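Local coordinates for protein metallocarboxypeptidase (Trypanosoma cruzi, PDB 3DWC) that probably acts as a metal-dependent carboxypeptidase that releases C-terminal residues other than proline from peptides, working with a bound metal ion, at residues B[173-178]-B[360-365]; B[367-372]-B[419-424]. One frame throughout, in Å; residues are numbered along the deposited sequence.

Contact 1. Residues B[173-178]-B[360-365]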
ATOM      1  N   GLU B 173      42.351   7.102  -0.525  1.00 32.49           N
ATOM      2  CA  GLU B 173      42.845   8.453  -0.167  1.00 32.44           C
ATOM      3  C   GLU B 173      41.930   9.161   0.824  1.00 31.62           C
ATOM      4  O   GLU B 173      42.394   9.852   1.722  1.00 31.47           O
ATOM      5  CB  GLU B 173      42.977   9.332  -1.393  1.00 32.25           C
ATOM      6  CG  GLU B 173      44.103   8.943  -2.373  1.00 34.61           C
ATOM      7  CD  GLU B 173      43.912   9.576  -3.760  1.00 35.32           C
ATOM      8  OE1 GLU B 173      42.936  10.354  -3.927  1.00 38.99           O
ATOM      9  OE2 GLU B 173      44.707   9.276  -4.686  1.00 40.65           O
ATOM     10  N   ILE B 174      40.625   9.016   0.642  1.00 30.72           N
ATOM     11  CA  ILE B 174      39.649   9.661   1.532  1.00 30.51           C
ATOM     12  C   ILE B 174      39.735   9.062   2.941  1.00 29.72           C
ATOM     13  O   ILE B 174      39.822   9.804   3.909  1.00 30.31           O
ATOM     14  CB  ILE B 174      38.216   9.611   0.976  1.00 29.71           C
ATOM     15  CG1 ILE B 174      38.094  10.528  -0.252  1.00 30.77           C
ATOM     16  CG2 ILE B 174      37.188   9.999   2.050  1.00 29.18           C
ATOM     17  CD1 ILE B 174      36.792  10.307  -1.036  1.00 30.66           C
ATOM     18  N   PHE B 175      39.750   7.741   3.050  1.00 29.96           N
ATOM     19  CA  PHE B 175      39.771   7.090   4.351  1.00 30.13           C
ATOM     20  C   PHE B 175      41.128   7.149   5.038  1.00 30.73           C
ATOM     21  O   PHE B 175      41.207   7.237   6.253  1.00 31.75           O
ATOM     22  CB  PHE B 175      39.234   5.671   4.248  1.00 30.72           C
ATOM     23  CG  PHE B 175      37.719   5.598   4.208  1.00 29.84           C
ATOM     24  CD1 PHE B 175      36.973   5.936   5.319  1.00 31.45           C
ATOM     25  CD2 PHE B 175      37.051   5.251   3.042  1.00 30.16           C
ATOM     26  CE1 PHE B 175      35.549   5.922   5.263  1.00 32.37           C
ATOM     27  CE2 PHE B 175      35.661   5.206   2.983  1.00 31.45           C
ATOM     28  CZ  PHE B 175      34.907   5.525   4.101  1.00 31.70           C
ATOM     29  N   GLY B 176      42.200   7.109   4.268  1.00 30.60           N
ATOM     30  CA  GLY B 176      43.546   7.401   4.787  1.00 29.80           C
ATOM     31  C   GLY B 176      43.648   8.802   5.346  1.00 29.88           C
ATOM     32  O   GLY B 176      44.324   9.019   6.367  1.00 27.72           O
ATOM     33  N   ASN B 177      42.986   9.759   4.678  1.00 29.91           N
ATOM     34  CA  ASN B 177      42.916  11.133   5.191  1.00 29.72           C
ATOM     35  C   ASN B 177      42.221  11.122   6.552  1.00 29.33           C
ATOM     36  O   ASN B 177      42.800  11.517   7.549  1.00 28.84           O
ATOM     37  CB  ASN B 177      42.201  12.061   4.237  1.00 30.35           C
ATOM     38  CG  ASN B 177      42.238  13.507   4.699  1.00 31.78           C
ATOM     39  OD1 ASN B 177      41.588  13.893   5.666  1.00 36.62           O
ATOM     40  ND2 ASN B 177      43.002  14.320   3.994  1.00 34.45           N
ATOM     41  N   VAL B 178      41.018  10.581   6.615  1.00 29.19           N
ATOM     42  CA  VAL B 178      40.337  10.415   7.927  1.00 28.80           C
ATOM     43  C   VAL B 178      41.202   9.709   9.001  1.00 28.51           C
ATOM     44  O   VAL B 178      41.255  10.150  10.145  1.00 28.14           O
ATOM     45  CB  VAL B 178      38.938   9.703   7.769  1.00 28.71           C
ATOM     46  CG1 VAL B 178      38.236   9.432   9.150  1.00 27.52           C
ATOM     47  CG2 VAL B 178      38.027  10.499   6.848  1.00 26.24           C
ATOM     48  N   LEU B 360      34.463   6.475  12.412  1.00 28.52           N
ATOM     49  CA  LEU B 360      35.416   5.464  12.815  1.00 29.93           C
ATOM     50  C   LEU B 360      34.841   4.032  12.626  1.00 29.97           C
ATOM     51  O   LEU B 360      35.557   3.140  12.171  1.00 31.99           O
ATOM     52  CB  LEU B 360      35.884   5.736  14.235  1.00 29.18           C
ATOM     53  CG  LEU B 360      36.731   7.006  14.301  1.00 29.80           C
ATOM     54  CD1 LEU B 360      36.926   7.484  15.739  1.00 29.18           C
ATOM     55  CD2 LEU B 360      38.073   6.818  13.578  1.00 28.13           C
ATOM     56  N   HIS B 361      33.552   3.838  12.906  1.00 29.81           N
ATOM     57  CA  HIS B 361      32.873   2.562  12.656  1.00 30.25           C
ATOM     58  C   HIS B 361      32.821   2.266  11.153  1.00 30.75           C
ATOM     59  O   HIS B 361      33.025   1.147  10.722  1.00 31.45           O
ATOM     60  CB  HIS B 361      31.433   2.578  13.226  1.00 30.92           C
ATOM     61  CG  HIS B 361      31.351   2.612  14.739  1.00 30.57           C
ATOM     62  ND1 HIS B 361      31.219   1.473  15.514  1.00 30.99           N
ATOM     63  CD2 HIS B 361      31.353   3.652  15.609  1.00 29.83           C
ATOM     64  CE1 HIS B 361      31.173   1.811  16.789  1.00 31.00           C
ATOM     65  NE2 HIS B 361      31.229   3.130  16.873  1.00 30.56           N
ATOM     66  N   VAL B 362      32.581   3.295  10.344  1.00 31.24           N
ATOM     67  CA  VAL B 362      32.499   3.157   8.898  1.00 30.27           C
ATOM     68  C   VAL B 362      33.879   2.867   8.342  1.00 30.69           C
ATOM     69  O   VAL B 362      34.043   1.955   7.531  1.00 30.33           O
ATOM     70  CB  VAL B 362      31.880   4.445   8.257  1.00 30.13           C
ATOM     71  CG1 VAL B 362      31.994   4.439   6.729  1.00 27.97           C
ATOM     72  CG2 VAL B 362      30.409   4.611   8.725  1.00 27.75           C
ATOM     73  N   MET B 363      34.868   3.660   8.753  1.00 30.40           N
ATOM     74  CA  MET B 363      36.224   3.464   8.272  1.00 31.68           C
ATOM     75  C   MET B 363      36.691   2.024   8.478  1.00 32.35           C
ATOM     76  O   MET B 363      37.225   1.382   7.590  1.00 33.03           O
ATOM     77  CB  MET B 363      37.205   4.349   9.020  1.00 31.10           C
ATOM     78  CG  MET B 363      38.614   4.131   8.573  1.00 30.03           C
ATOM     79  SD  MET B 363      39.643   5.548   8.938  1.00 31.74           S
ATOM     80  CE  MET B 363      39.793   5.448  10.708  1.00 30.63           C
ATOM     81  N   LEU B 364      36.510   1.531   9.673  1.00 33.59           N
ATOM     82  CA  LEU B 364      36.876   0.142   9.946  1.00 34.49           C
ATOM     83  C   LEU B 364      36.154  -0.911   9.093  1.00 35.00           C
ATOM     84  O   LEU B 364      36.725  -1.973   8.807  1.00 35.68           O
ATOM     85  CB  LEU B 364      36.747  -0.151  11.429  1.00 34.39           C
ATOM     86  CG  LEU B 364      35.623  -0.883  12.126  1.00 35.86           C
ATOM     87  CD1 LEU B 364      35.458  -2.356  11.749  1.00 34.58           C
ATOM     88  CD2 LEU B 364      35.976  -0.740  13.574  1.00 35.03           C
ATOM     89  N   ARG B 365      34.914  -0.648   8.697  1.00 35.63           N
ATOM     90  CA  ARG B 365      34.225  -1.601   7.843  1.00 35.87           C
ATOM     91  C   ARG B 365      34.770  -1.497   6.439  1.00 36.25           C
ATOM     92  O   ARG B 365      34.917  -2.507   5.761  1.00 36.67           O
ATOM     93  CB  ARG B 365      32.735  -1.410   7.876  1.00 36.29           C
ATOM     94  CG  ARG B 365      32.122  -1.705   9.220  1.00 35.16           C
ATOM     95  CD  ARG B 365      30.743  -1.040   9.363  1.00 36.89           C
ATOM     96  NE  ARG B 365      29.972  -1.579  10.493  1.00 37.44           N
ATOM     97  CZ  ARG B 365      30.325  -1.395  11.762  1.00 36.29           C
ATOM     98  NH1 ARG B 365      29.614  -1.913  12.742  1.00 38.28           N
ATOM     99  NH2 ARG B 365      31.417  -0.715  12.052  1.00 33.97           N
TER

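Contact 2. Residues B[367-372]-B[419-424]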
ATOM      1  N   GLU B 367      37.855  -0.875   5.559  1.00 36.36           N
ATOM      2  CA  GLU B 367      39.153  -1.499   5.539  1.00 36.75           C
ATOM      3  C   GLU B 367      39.071  -3.023   5.487  1.00 37.04           C
ATOM      4  O   GLU B 367      39.732  -3.663   4.675  1.00 37.53           O
ATOM      5  CB  GLU B 367      39.969  -0.999   6.741  1.00 36.75           C
ATOM      6  CG  GLU B 367      40.335   0.457   6.547  1.00 35.97           C
ATOM      7  CD  GLU B 367      40.852   1.178   7.770  1.00 37.38           C
ATOM      8  OE1 GLU B 367      41.119   2.402   7.627  1.00 37.17           O
ATOM      9  OE2 GLU B 367      41.002   0.564   8.849  1.00 37.89           O
ATOM     10  N   ILE B 368      38.203  -3.579   6.310  1.00 36.46           N
ATOM     11  CA  ILE B 368      37.950  -4.994   6.310  1.00 36.36           C
ATOM     12  C   ILE B 368      37.370  -5.480   4.976  1.00 36.72           C
ATOM     13  O   ILE B 368      37.900  -6.439   4.393  1.00 36.94           O
ATOM     14  CB  ILE B 368      37.040  -5.375   7.479  1.00 35.81           C
ATOM     15  CG1 ILE B 368      37.790  -5.123   8.790  1.00 35.57           C
ATOM     16  CG2 ILE B 368      36.610  -6.848   7.365  1.00 36.58           C
ATOM     17  CD1 ILE B 368      36.911  -4.899   9.968  1.00 36.28           C
ATOM     18  N   GLU B 369      36.330  -4.810   4.476  1.00 36.44           N
ATOM     19  CA  GLU B 369      35.736  -5.155   3.179  1.00 37.60           C
ATOM     20  C   GLU B 369      36.759  -5.167   2.055  1.00 37.80           C
ATOM     21  O   GLU B 369      36.854  -6.117   1.271  1.00 36.49           O
ATOM     22  CB  GLU B 369      34.599  -4.175   2.832  1.00 37.80           C
ATOM     23  CG  GLU B 369      33.329  -4.434   3.604  1.00 37.13           C
ATOM     24  CD  GLU B 369      32.137  -3.714   3.035  1.00 38.34           C
ATOM     25  OE1 GLU B 369      32.301  -2.864   2.120  1.00 35.82           O
ATOM     26  OE2 GLU B 369      31.027  -3.981   3.532  1.00 37.84           O
ATOM     27  N   ARG B 370      37.514  -4.083   1.983  1.00 39.19           N
ATOM     28  CA  ARG B 370      38.620  -3.951   1.040  1.00 40.22           C
ATOM     29  C   ARG B 370      39.643  -5.096   1.173  1.00 40.52           C
ATOM     30  O   ARG B 370      40.075  -5.683   0.166  1.00 39.53           O
ATOM     31  CB  ARG B 370      39.295  -2.584   1.234  1.00 40.04           C
ATOM     32  CG  ARG B 370      40.401  -2.254   0.231  1.00 40.84           C
ATOM     33  CD  ARG B 370      41.300  -1.145   0.770  1.00 42.28           C
ATOM     34  NE  ARG B 370      41.877  -1.465   2.087  1.00 44.96           N
ATOM     35  CZ  ARG B 370      42.492  -0.594   2.897  1.00 44.60           C
ATOM     36  NH1 ARG B 370      42.642   0.684   2.554  1.00 45.49           N
ATOM     37  NH2 ARG B 370      42.974  -1.006   4.063  1.00 44.70           N
ATOM     38  N   ASP B 371      40.014  -5.402   2.411  1.00 41.43           N
ATOM     39  CA  ASP B 371      41.046  -6.404   2.688  1.00 42.37           C
ATOM     40  C   ASP B 371      40.582  -7.829   2.384  1.00 42.66           C
ATOM     41  O   ASP B 371      41.397  -8.671   1.998  1.00 43.23           O
ATOM     42  CB  ASP B 371      41.513  -6.324   4.145  1.00 42.90           C
ATOM     43  CG  ASP B 371      42.493  -5.169   4.403  1.00 45.81           C
ATOM     44  OD1 ASP B 371      42.936  -4.507   3.428  1.00 48.18           O
ATOM     45  OD2 ASP B 371      42.842  -4.952   5.596  1.00 48.34           O
ATOM     46  N   LEU B 372      39.299  -8.110   2.577  1.00 42.85           N
ATOM     47  CA  LEU B 372      38.748  -9.444   2.271  1.00 43.42           C
ATOM     48  C   LEU B 372      38.723  -9.663   0.748  1.00 43.94           C
ATOM     49  O   LEU B 372      39.184 -10.665   0.238  1.00 44.66           O
ATOM     50  CB  LEU B 372      37.339  -9.614   2.866  1.00 42.81           C
ATOM     51  CG  LEU B 372      37.211  -9.803   4.381  1.00 42.27           C
ATOM     52  CD1 LEU B 372      35.806  -9.480   4.823  1.00 41.33           C
ATOM     53  CD2 LEU B 372      37.599 -11.262   4.833  1.00 41.73           C
ATOM     54  N   TYR B 419      28.760  -1.100   0.364  1.00 39.56           N
ATOM     55  CA  TYR B 419      27.721  -0.165   0.804  1.00 39.06           C
ATOM     56  C   TYR B 419      28.209   0.770   1.921  1.00 37.80           C
ATOM     57  O   TYR B 419      28.110   1.999   1.827  1.00 37.73           O
ATOM     58  CB  TYR B 419      26.508  -0.980   1.282  1.00 41.80           C
ATOM     59  CG  TYR B 419      25.294  -0.194   1.644  1.00 41.17           C
ATOM     60  CD1 TYR B 419      25.138   0.317   2.914  1.00 46.14           C
ATOM     61  CD2 TYR B 419      24.278  -0.021   0.753  1.00 47.30           C
ATOM     62  CE1 TYR B 419      24.003   1.028   3.275  1.00 46.67           C
ATOM     63  CE2 TYR B 419      23.120   0.690   1.099  1.00 46.39           C
ATOM     64  CZ  TYR B 419      23.015   1.219   2.356  1.00 45.74           C
ATOM     65  OH  TYR B 419      21.898   1.892   2.715  1.00 46.35           O
ATOM     66  N   PHE B 420      28.759   0.191   2.969  1.00 36.69           N
ATOM     67  CA  PHE B 420      29.148   0.951   4.153  1.00 36.05           C
ATOM     68  C   PHE B 420      29.876   2.292   3.890  1.00 34.87           C
ATOM     69  O   PHE B 420      29.521   3.306   4.478  1.00 35.56           O
ATOM     70  CB  PHE B 420      30.009   0.098   5.071  1.00 36.53           C
ATOM     71  CG  PHE B 420      29.234  -0.869   5.956  1.00 36.41           C
ATOM     72  CD1 PHE B 420      28.257  -0.421   6.815  1.00 37.85           C
ATOM     73  CD2 PHE B 420      29.537  -2.212   5.956  1.00 38.58           C
ATOM     74  CE1 PHE B 420      27.572  -1.294   7.643  1.00 37.60           C
ATOM     75  CE2 PHE B 420      28.868  -3.111   6.806  1.00 37.70           C
ATOM     76  CZ  PHE B 420      27.884  -2.642   7.642  1.00 37.79           C
ATOM     77  N   PRO B 421      30.897   2.316   3.021  1.00 33.98           N
ATOM     78  CA  PRO B 421      31.644   3.546   2.878  1.00 33.38           C
ATOM     79  C   PRO B 421      30.808   4.766   2.538  1.00 33.15           C
ATOM     80  O   PRO B 421      31.192   5.901   2.854  1.00 31.57           O
ATOM     81  CB  PRO B 421      32.606   3.228   1.715  1.00 33.90           C
ATOM     82  CG  PRO B 421      32.706   1.808   1.671  1.00 33.38           C
ATOM     83  CD  PRO B 421      31.437   1.258   2.148  1.00 33.47           C
ATOM     84  N   THR B 422      29.666   4.547   1.891  1.00 33.63           N
ATOM     85  CA  THR B 422      28.828   5.657   1.412  1.00 33.50           C
ATOM     86  C   THR B 422      28.289   6.546   2.550  1.00 33.59           C
ATOM     87  O   THR B 422      27.988   7.687   2.336  1.00 33.58           O
ATOM     88  CB  THR B 422      27.658   5.143   0.538  1.00 33.72           C
ATOM     89  OG1 THR B 422      26.675   4.508   1.363  1.00 33.81           O
ATOM     90  CG2 THR B 422      28.188   4.193  -0.560  1.00 30.14           C
ATOM     91  N   TYR B 423      28.145   5.988   3.740  1.00 33.51           N
ATOM     92  CA  TYR B 423      27.735   6.750   4.901  1.00 33.31           C
ATOM     93  C   TYR B 423      28.682   7.886   5.197  1.00 32.10           C
ATOM     94  O   TYR B 423      28.238   9.028   5.340  1.00 33.33           O
ATOM     95  CB  TYR B 423      27.690   5.842   6.135  1.00 34.78           C
ATOM     96  CG  TYR B 423      26.579   4.846   6.184  1.00 35.65           C
ATOM     97  CD1 TYR B 423      25.296   5.216   6.542  1.00 38.23           C
ATOM     98  CD2 TYR B 423      26.846   3.469   6.022  1.00 41.32           C
ATOM     99  CE1 TYR B 423      24.229   4.228   6.636  1.00 39.12           C
ATOM    100  CE2 TYR B 423      25.811   2.493   6.100  1.00 39.78           C
ATOM    101  CZ  TYR B 423      24.525   2.881   6.418  1.00 39.80           C
ATOM    102  OH  TYR B 423      23.567   1.906   6.502  1.00 39.67           O
ATOM    103  N   SER B 424      29.985   7.605   5.267  1.00 31.37           N
ATOM    104  CA  SER B 424      30.956   8.682   5.553  1.00 30.80           C
ATOM    105  C   SER B 424      31.095   9.583   4.371  1.00 30.60           C
ATOM    106  O   SER B 424      31.302  10.775   4.565  1.00 30.28           O
ATOM    107  CB  SER B 424      32.331   8.144   5.987  1.00 32.22           C
ATOM    108  OG  SER B 424      32.266   7.408   7.215  1.00 28.44           O
TER
HETATM  109  O   HOH W   1      28.871  -2.916   2.708  1.00 20.91           O

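Contact 1. Residues B[173-178]-B[360-365]
Behind the packing of Phe175 on Val362 and Met363, the carbonyl oxygen of His361 takes two donors from a single arginine. Arg365 NH2 reaches back one helical turn to His361 O at 2.8 Å with an N-H...O angle of 146°, and the backbone N of Arg365 adds a weak bond. The oxygen lies close to the guanidinium plane, yet NH2 comes to the carbonyl from above its plane. This turn belongs to helix 358-374, which packs against helix 168-196 in the largely helical fold of the M32 carboxypeptidases; the local axes pass 10.7 Å apart at 133°, closer to antiparallel than to parallel. Arg365 is also anchored by a salt bridge from NE to Asp409 and a cation-pi contact with Phe420, so its charge is probably balanced by Asp409, with Phe420 and His361 O as further partners.

The interface itself is apolar and entirely buried. Phe175 reaches from helix 168-196 to the other helix, its long flat ring spanning the distance. CD1 lies 3.9 Å from Met363 CA and close to its CB, while CZ, at the far end of the ring, reaches Val362 CG1 at 4.1 Å; Met363 CA and Val362 CG1 both approach the ring obliquely. A stack with Tyr366 further restrains this aromatic. Val362, branched at CB, offers a compact methyl where the ring end arrives. Methionine suits the neighbouring place because its flexible, unbranched chain can run past Phe175 in the opposite direction. With CG anti to the backbone N (chi1 178°) and the next torsion also near anti, Met363 carries SD to 4.1 Å from Val178 CG1 and 3.5 Å from the carbonyl oxygen Phe175 O; the bend at chi3 turns only the terminal CE methyl.

Contact 2. Residues B[367-372]-B[419-424]
The backbones of 367-372 and 419-424 stay well apart, the nearest CA atoms, those of Glu369 and Phe420, being 9.0 Å from each other, so side chains and a water must bridge the gap. Glu369 does most of this. Its CG stands beside the backbone N (chi1 -76°), and the extended chain beyond carries the carboxylate to Phe420, where OE2 sits 3.4 Å from CD2, near the ring plane at its edge. Such an edge is a fitting neighbour for a carboxylate oxygen, since the ring hydrogens carry slight positive charge; the two planes are turned 47° apart. Water 1 makes a second link: it donates to Glu369 OE2 at 2.5 Å and accepts from Phe420 N at 3.1 Å.

The buried acid thereby ties helix 358-374 to residues 419-421, near the start of helix 421-441, in the helical M32 fold, whose zincin-type HExxH site here holds cobalt through His267, His271 and Glu298, near Tyr419 but not touching it. Tyr155 OH and Gly418 N bind OE1, and Trp412 NE1 binds OE2, so both oxygens are satisfied, which probably favours the ionised form. Phe420 is held in turn by a ring stack with His411.

Near the start of the helix, Thr422 gives Tyr419 O two bonds, one from its backbone N and one from OG1 at 2.9 Å. Threonine suits the place because its short side chain folds the hydroxyl back to the carbonyl its own N-H binds. Pro421, with no N-H to place, brings CD to 4.2 Å from Glu369 OE1.

Helix 358-374 runs through both contacts: its residues 360-365 meet helix 168-196 in contact 1, and residues 367-372, further along the same helix, meet the region near the start of helix 421-441 in contact 2. In sequence contact 1 is complete before contact 2 begins, yet their centres are only 8 Å apart. They also touch directly, with Phe175 CE2 3.9 Å from Pro421 CB and Arg365 CD 3.6 Å from Phe420 CD1, so three helices from different parts of the chain share one buried core. Contact 2 lies nearer the metal site, where Tyr423 touches the ligand Glu298; contact 1 is set back, Val362's side chain being about 11 Å from the cobalt ion.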